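Local coordinates for secreted protein ASP-2 (Necator americanus, PDB 1U53), which belongs to the pathogenesis-related-1 (CAP) family of secreted proteins and is a hookworm vaccine antigen whose molecular activity remains uncertain, at residues Leu146-Glu151 / Val159-Gly164; Gly84-Met89 / Val132-Gln137. All blocks are in the same frame, centred on the assembly; numbering follows the deposited sequence.

Interaction 1 of 2, residues Leu146-Glu151 / Val159-Gly164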
loop_
_atom_site.group_PDB
_atom_site.type_symbol
_atom_site.label_atom_id
_atom_site.label_comp_id
_atom_site.label_asym_id
_atom_site.label_seq_id
_atom_site.Cartn_x
_atom_site.Cartn_y
_atom_site.Cartn_z
ATOM N N LEU A 146 5.134 6.524 0.325
ATOM C CA LEU A 146 3.724 6.421 0.026
ATOM C C LEU A 146 3.216 7.813 -0.225
ATOM O O LEU A 146 3.591 8.737 0.500
ATOM C CB LEU A 146 2.983 5.862 1.274
ATOM C CG LEU A 146 1.474 5.734 1.120
ATOM C CD1 LEU A 146 1.171 4.662 0.100
ATOM C CD2 LEU A 146 0.803 5.357 2.469
ATOM N N GLY A 147 2.354 7.992 -1.220
ATOM C CA GLY A 147 1.698 9.305 -1.376
ATOM C C GLY A 147 0.353 9.012 -2.022
ATOM O O GLY A 147 0.305 8.242 -2.974
ATOM N N CYS A 148 -0.737 9.604 -1.518
ATOM C CA CYS A 148 -2.053 9.291 -2.063
ATOM C C CYS A 148 -2.892 10.534 -2.261
ATOM O O CYS A 148 -2.618 11.571 -1.687
ATOM C CB CYS A 148 -2.802 8.377 -1.065
ATOM S SG CYS A 148 -1.847 6.954 -0.474
ATOM N N TYR A 149 -3.971 10.381 -3.014
ATOM C CA TYR A 149 -4.922 11.483 -3.163
ATOM C C TYR A 149 -6.324 10.913 -3.277
ATOM O O TYR A 149 -6.519 9.864 -3.921
ATOM C CB TYR A 149 -4.560 12.322 -4.389
ATOM C CG TYR A 149 -5.242 13.683 -4.422
ATOM C CD1 TYR A 149 -4.643 14.790 -3.807
ATOM C CD2 TYR A 149 -6.490 13.846 -5.034
ATOM C CE1 TYR A 149 -5.298 16.009 -3.802
ATOM C CE2 TYR A 149 -7.130 15.058 -5.034
ATOM C CZ TYR A 149 -6.533 16.143 -4.429
ATOM O OH TYR A 149 -7.163 17.385 -4.460
ATOM N N VAL A 150 -7.298 11.609 -2.678
ATOM C CA VAL A 150 -8.731 11.259 -2.729
ATOM C C VAL A 150 -9.444 12.406 -3.386
ATOM O O VAL A 150 -9.319 13.581 -2.933
ATOM C CB VAL A 150 -9.321 11.071 -1.340
ATOM C CG1 VAL A 150 -10.807 10.709 -1.413
ATOM C CG2 VAL A 150 -8.503 10.015 -0.539
ATOM N N GLU A 151 -10.151 12.090 -4.466
ATOM C CA GLU A 151 -10.878 13.100 -5.234
ATOM C C GLU A 151 -12.360 12.825 -5.202
ATOM O O GLU A 151 -12.789 11.713 -5.477
ATOM C CB GLU A 151 -10.407 13.081 -6.691
ATOM C CG GLU A 151 -11.098 14.121 -7.617
ATOM C CD GLU A 151 -10.752 15.581 -7.341
ATOM O OE1 GLU A 151 -10.068 15.881 -6.349
ATOM O OE2 GLU A 151 -11.235 16.461 -8.124
ATOM N N VAL A 159 -9.786 7.139 -5.262
ATOM C CA VAL A 159 -8.599 7.129 -4.395
ATOM C C VAL A 159 -7.477 6.518 -5.175
ATOM O O VAL A 159 -7.613 5.417 -5.728
ATOM C CB VAL A 159 -8.836 6.233 -3.168
ATOM C CG1 VAL A 159 -7.593 6.095 -2.304
ATOM C CG2 VAL A 159 -10.046 6.769 -2.346
ATOM N N VAL A 160 -6.347 7.183 -5.153
ATOM C CA VAL A 160 -5.149 6.648 -5.766
ATOM C C VAL A 160 -4.021 6.759 -4.769
ATOM O O VAL A 160 -3.768 7.831 -4.239
ATOM C CB VAL A 160 -4.799 7.501 -7.016
ATOM C CG1 VAL A 160 -3.500 7.013 -7.702
ATOM C CG2 VAL A 160 -5.916 7.435 -8.031
ATOM N N CYS A 161 -3.307 5.650 -4.515
ATOM C CA CYS A 161 -2.024 5.723 -3.796
ATOM C C CYS A 161 -0.877 5.324 -4.725
ATOM O O CYS A 161 -1.044 4.418 -5.548
ATOM C CB CYS A 161 -1.991 4.741 -2.627
ATOM S SG CYS A 161 -2.944 5.332 -1.200
ATOM N N GLN A 162 0.256 6.008 -4.631
ATOM C CA GLN A 162 1.429 5.536 -5.375
ATOM C C GLN A 162 2.542 5.195 -4.380
ATOM O O GLN A 162 2.515 5.630 -3.243
ATOM C CB GLN A 162 1.871 6.533 -6.468
ATOM C CG GLN A 162 0.873 6.496 -7.622
ATOM C CD GLN A 162 1.037 7.601 -8.669
ATOM O OE1 GLN A 162 1.955 8.408 -8.570
ATOM N NE2 GLN A 162 0.152 7.616 -9.694
ATOM N N TYR A 163 3.531 4.431 -4.860
ATOM C CA TYR A 163 4.431 3.647 -4.002
ATOM C C TYR A 163 5.844 3.693 -4.587
ATOM O O TYR A 163 6.042 3.287 -5.768
ATOM C CB TYR A 163 3.950 2.187 -4.053
ATOM C CG TYR A 163 2.622 2.000 -3.363
ATOM C CD1 TYR A 163 2.571 1.672 -2.011
ATOM C CD2 TYR A 163 1.425 2.100 -4.070
ATOM C CE1 TYR A 163 1.312 1.510 -1.372
ATOM C CE2 TYR A 163 0.159 1.926 -3.434
ATOM C CZ TYR A 163 0.122 1.594 -2.123
ATOM O OH TYR A 163 -1.120 1.469 -1.535
ATOM N N GLY A 164 6.805 4.174 -3.790
ATOM C CA GLY A 164 8.249 4.299 -4.195
ATOM C C GLY A 164 9.138 3.417 -3.360
ATOM O O GLY A 164 9.088 3.556 -2.165
#

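Interaction 2 of 2, residues Gly84-Met89 / Val132-Gln137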
loop_
_atom_site.group_PDB
_atom_site.type_symbol
_atom_site.label_atom_id
_atom_site.label_comp_id
_atom_site.label_asym_id
_atom_site.label_seq_id
_atom_site.Cartn_x
_atom_site.Cartn_y
_atom_site.Cartn_z
ATOM N N GLY A 84 4.824 2.451 -8.021
ATOM C CA GLY A 84 3.706 1.505 -8.147
ATOM C C GLY A 84 2.412 2.267 -7.855
ATOM O O GLY A 84 2.428 3.480 -7.549
ATOM N N GLU A 85 1.278 1.572 -7.953
ATOM C CA GLU A 85 0.020 2.296 -7.833
ATOM C C GLU A 85 -1.120 1.340 -7.469
ATOM O O GLU A 85 -1.239 0.227 -8.068
ATOM C CB GLU A 85 -0.323 2.935 -9.166
ATOM C CG GLU A 85 -1.640 3.792 -9.148
ATOM C CD GLU A 85 -1.847 4.408 -10.519
ATOM O OE1 GLU A 85 -2.198 3.650 -11.466
ATOM O OE2 GLU A 85 -1.550 5.619 -10.678
ATOM N N ASN A 86 -1.961 1.772 -6.519
ATOM C CA ASN A 86 -3.224 1.053 -6.193
ATOM C C ASN A 86 -4.345 2.036 -6.376
ATOM O O ASN A 86 -4.220 3.199 -6.014
ATOM C CB ASN A 86 -3.248 0.643 -4.725
ATOM C CG ASN A 86 -2.473 -0.639 -4.470
ATOM O OD1 ASN A 86 -2.353 -1.460 -5.395
ATOM N ND2 ASN A 86 -2.054 -0.876 -3.221
ATOM N N ILE A 87 -5.461 1.580 -6.962
ATOM C CA ILE A 87 -6.587 2.511 -7.135
ATOM C C ILE A 87 -7.860 1.927 -6.497
ATOM O O ILE A 87 -7.971 0.696 -6.303
ATOM C CB ILE A 87 -6.850 2.852 -8.627
ATOM C CG1 ILE A 87 -7.237 1.603 -9.418
ATOM C CG2 ILE A 87 -5.639 3.587 -9.210
ATOM C CD1 ILE A 87 -7.559 1.924 -10.904
ATOM N N PHE A 88 -8.787 2.803 -6.092
ATOM C CA PHE A 88 -10.013 2.353 -5.402
ATOM C C PHE A 88 -11.103 3.347 -5.702
ATOM O O PHE A 88 -10.831 4.544 -5.874
ATOM C CB PHE A 88 -9.791 2.297 -3.873
ATOM C CG PHE A 88 -11.059 2.132 -3.041
ATOM C CD1 PHE A 88 -11.583 0.885 -2.776
ATOM C CD2 PHE A 88 -11.693 3.253 -2.512
ATOM C CE1 PHE A 88 -12.764 0.745 -1.971
ATOM C CE2 PHE A 88 -12.887 3.137 -1.737
ATOM C CZ PHE A 88 -13.403 1.855 -1.479
ATOM N N MET A 89 -12.343 2.878 -5.769
ATOM C CA MET A 89 -13.428 3.865 -5.885
ATOM C C MET A 89 -14.629 3.407 -5.075
ATOM O O MET A 89 -14.867 2.202 -4.886
ATOM C CB MET A 89 -13.852 4.090 -7.330
ATOM C CG MET A 89 -14.381 2.819 -8.003
ATOM S SD MET A 89 -14.954 3.189 -9.663
ATOM C CE MET A 89 -16.534 3.862 -9.291
ATOM N N VAL A 132 -4.326 -10.499 -6.133
ATOM C CA VAL A 132 -3.732 -10.045 -4.871
ATOM C C VAL A 132 -2.783 -8.870 -5.016
ATOM O O VAL A 132 -2.062 -8.537 -4.087
ATOM C CB VAL A 132 -3.040 -11.185 -4.115
ATOM C CG1 VAL A 132 -4.092 -12.194 -3.581
ATOM C CG2 VAL A 132 -2.021 -11.833 -5.011
ATOM N N GLY A 133 -2.761 -8.251 -6.197
ATOM C CA GLY A 133 -1.725 -7.288 -6.490
ATOM C C GLY A 133 -1.844 -5.962 -5.749
ATOM O O GLY A 133 -0.872 -5.208 -5.648
ATOM N N HIS A 134 -3.012 -5.669 -5.194
ATOM C CA HIS A 134 -3.087 -4.450 -4.380
ATOM C C HIS A 134 -2.474 -4.730 -3.007
ATOM O O HIS A 134 -1.737 -3.915 -2.472
ATOM C CB HIS A 134 -4.525 -3.952 -4.216
ATOM C CG HIS A 134 -5.230 -3.693 -5.509
ATOM N ND1 HIS A 134 -6.168 -4.566 -6.026
ATOM C CD2 HIS A 134 -5.143 -2.665 -6.385
ATOM C CE1 HIS A 134 -6.629 -4.079 -7.171
ATOM N NE2 HIS A 134 -6.011 -2.936 -7.417
ATOM N N TYR A 135 -2.818 -5.861 -2.386
ATOM C CA TYR A 135 -2.146 -6.286 -1.163
ATOM C C TYR A 135 -0.636 -6.376 -1.288
ATOM O O TYR A 135 0.087 -5.841 -0.424
ATOM C CB TYR A 135 -2.727 -7.652 -0.694
ATOM C CG TYR A 135 -1.837 -8.346 0.326
ATOM C CD1 TYR A 135 -1.817 -7.939 1.641
ATOM C CD2 TYR A 135 -0.974 -9.373 -0.063
ATOM C CE1 TYR A 135 -1.004 -8.557 2.574
ATOM C CE2 TYR A 135 -0.150 -9.994 0.866
ATOM C CZ TYR A 135 -0.164 -9.565 2.161
ATOM O OH TYR A 135 0.646 -10.166 3.076
ATOM N N THR A 136 -0.149 -7.033 -2.337
ATOM C CA THR A 136 1.303 -7.266 -2.428
ATOM C C THR A 136 2.045 -5.930 -2.558
ATOM O O THR A 136 3.176 -5.797 -2.109
ATOM C CB THR A 136 1.673 -8.205 -3.606
ATOM O OG1 THR A 136 1.161 -7.646 -4.828
ATOM C CG2 THR A 136 1.070 -9.548 -3.398
ATOM N N GLN A 137 1.418 -4.930 -3.196
ATOM C CA GLN A 137 2.059 -3.624 -3.212
ATOM C C GLN A 137 2.061 -2.959 -1.809
ATOM O O GLN A 137 3.035 -2.341 -1.412
ATOM C CB GLN A 137 1.453 -2.716 -4.306
ATOM C CG GLN A 137 2.026 -1.309 -4.320
ATOM C CD GLN A 137 3.555 -1.237 -4.616
ATOM O OE1 GLN A 137 4.412 -1.259 -3.685
ATOM N NE2 GLN A 137 3.891 -1.076 -5.890
HETATM O O HOH W 1 -0.539 -2.581 -7.140
#

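Interaction 1 of 2, residues Leu146-Glu151 / Val159-Gly164
Cys-148 and Cys-161 join facing positions of an antiparallel beta hairpin, part of the central sheet of the alpha-beta-alpha CAP fold. They form a non-hydrogen-bonded pair, with their CA atoms only 4.0 Å apart. Each SG lies beside its own backbone N (chi1 -49° and -77°), so the sulfurs meet over the sheet in a right-handed cross-strand disulfide (chi3 104°).

The hydrogen-bonded pairs on either side are Gly-147 with Gln-162 and Tyr-149 with Val-160. Two bonds close each ring, among them the short Gln-162 N to Gly-147 O (2.8 Å). The disulfide face continues with valines at one end, where Val-150 CG2 lies alongside Val-159 CG2 at 4.0 Å. Toward the other end Leu-146 runs beside Tyr-163, pointing the same way, and its CD1 approaches the ring obliquely, 3.5 Å from Tyr-163 CE1.

Helices cover both faces. Phe-20 of helix 14-32 packs on both cysteines and Val-159, and Trp-108 of helix 97-109 on Cys-161 and Tyr-163; across the sheet Tyr-149 and Val-160 meet helix 57-67. The phenol oxygen of Tyr-163 is hydrogen-bonded to His-24 NE2 and Asn-86 ND2.

Interaction 2 of 2, residues Gly84-Met89 / Val132-Gln137
Asn-86 and His-134 bring the strand and the helix together, their CA atoms 5.8 Å apart. The axes of strand 84-89 and helix 133-137 run at 129° and come within 8.6 Å; the first turn of the helix runs obliquely past the outer edge of the strand, on the side of the sheet to which Asn-86 points. Both segments carry sequence signatures of the CAP family, Gly-Glu-Asn-Ile in the strand and His-Tyr-Thr-Gln in the helix.

The CB of Asn-86 is directed toward the helix, and its amide is used at both ends. ND2 gives a hydrogen bond to the backbone O of His-134 (3.1 Å), fairly straight at the hydrogen. The bond is bent at the acceptor, with a C=O...donor angle of 119°. ND2 also bonds to Tyr-163 OH in the neighbouring strand, so both sheet and helix hold the amide in its rotation.

OD1 sits at the edge of the His-134 imidazole, near its plane and 3.2 Å from CD2; amide and ring are turned 58° against each other. With CG of His-134 beside its own backbone N, the CD2 edge of the ring is turned to Asn-86 OD1, while Trp-108 stacks on the ring and Glu-111 OE2 bonds ND1. By analogy with other CAP proteins, His-134 and Glu-111 probably line the central cleft.

At the start of the strand, the end of the Gln-137 side chain lies against the backbone of Gly-84, which has no side chain in the way. Glu-85 points away from the helix, its carboxylate hydrogen-bonded to Ser-75 and Asn-66. A water bridges the two segments, 2.8 Å from Asn-86 OD1 and 3.0 Å from the backbone O of Gly-133.

Overall arrangement
The two contacts share one sheet and have centres about 10 Å apart. Strand 157-164 of interaction 1 lies between its hairpin partner and strand 84-90 of interaction 2, an outermost strand. Tyr-163 O and Gly-84 N, 2.7 Å apart, probably form a hydrogen bond that joins the strands. On the face away from helix 133-138, Gln-162 NE2 reaches Glu-85 OE2 at 2.8 Å, also a probable hydrogen bond. On the opposite face Tyr-163 CD2 packs against Gln-137 CG at 3.5 Å. The disulfide-closed hairpin thus flanks the strand that carries the family signature, while helix 133-138 brings His-134, a probable cleft residue, to the side of that strand.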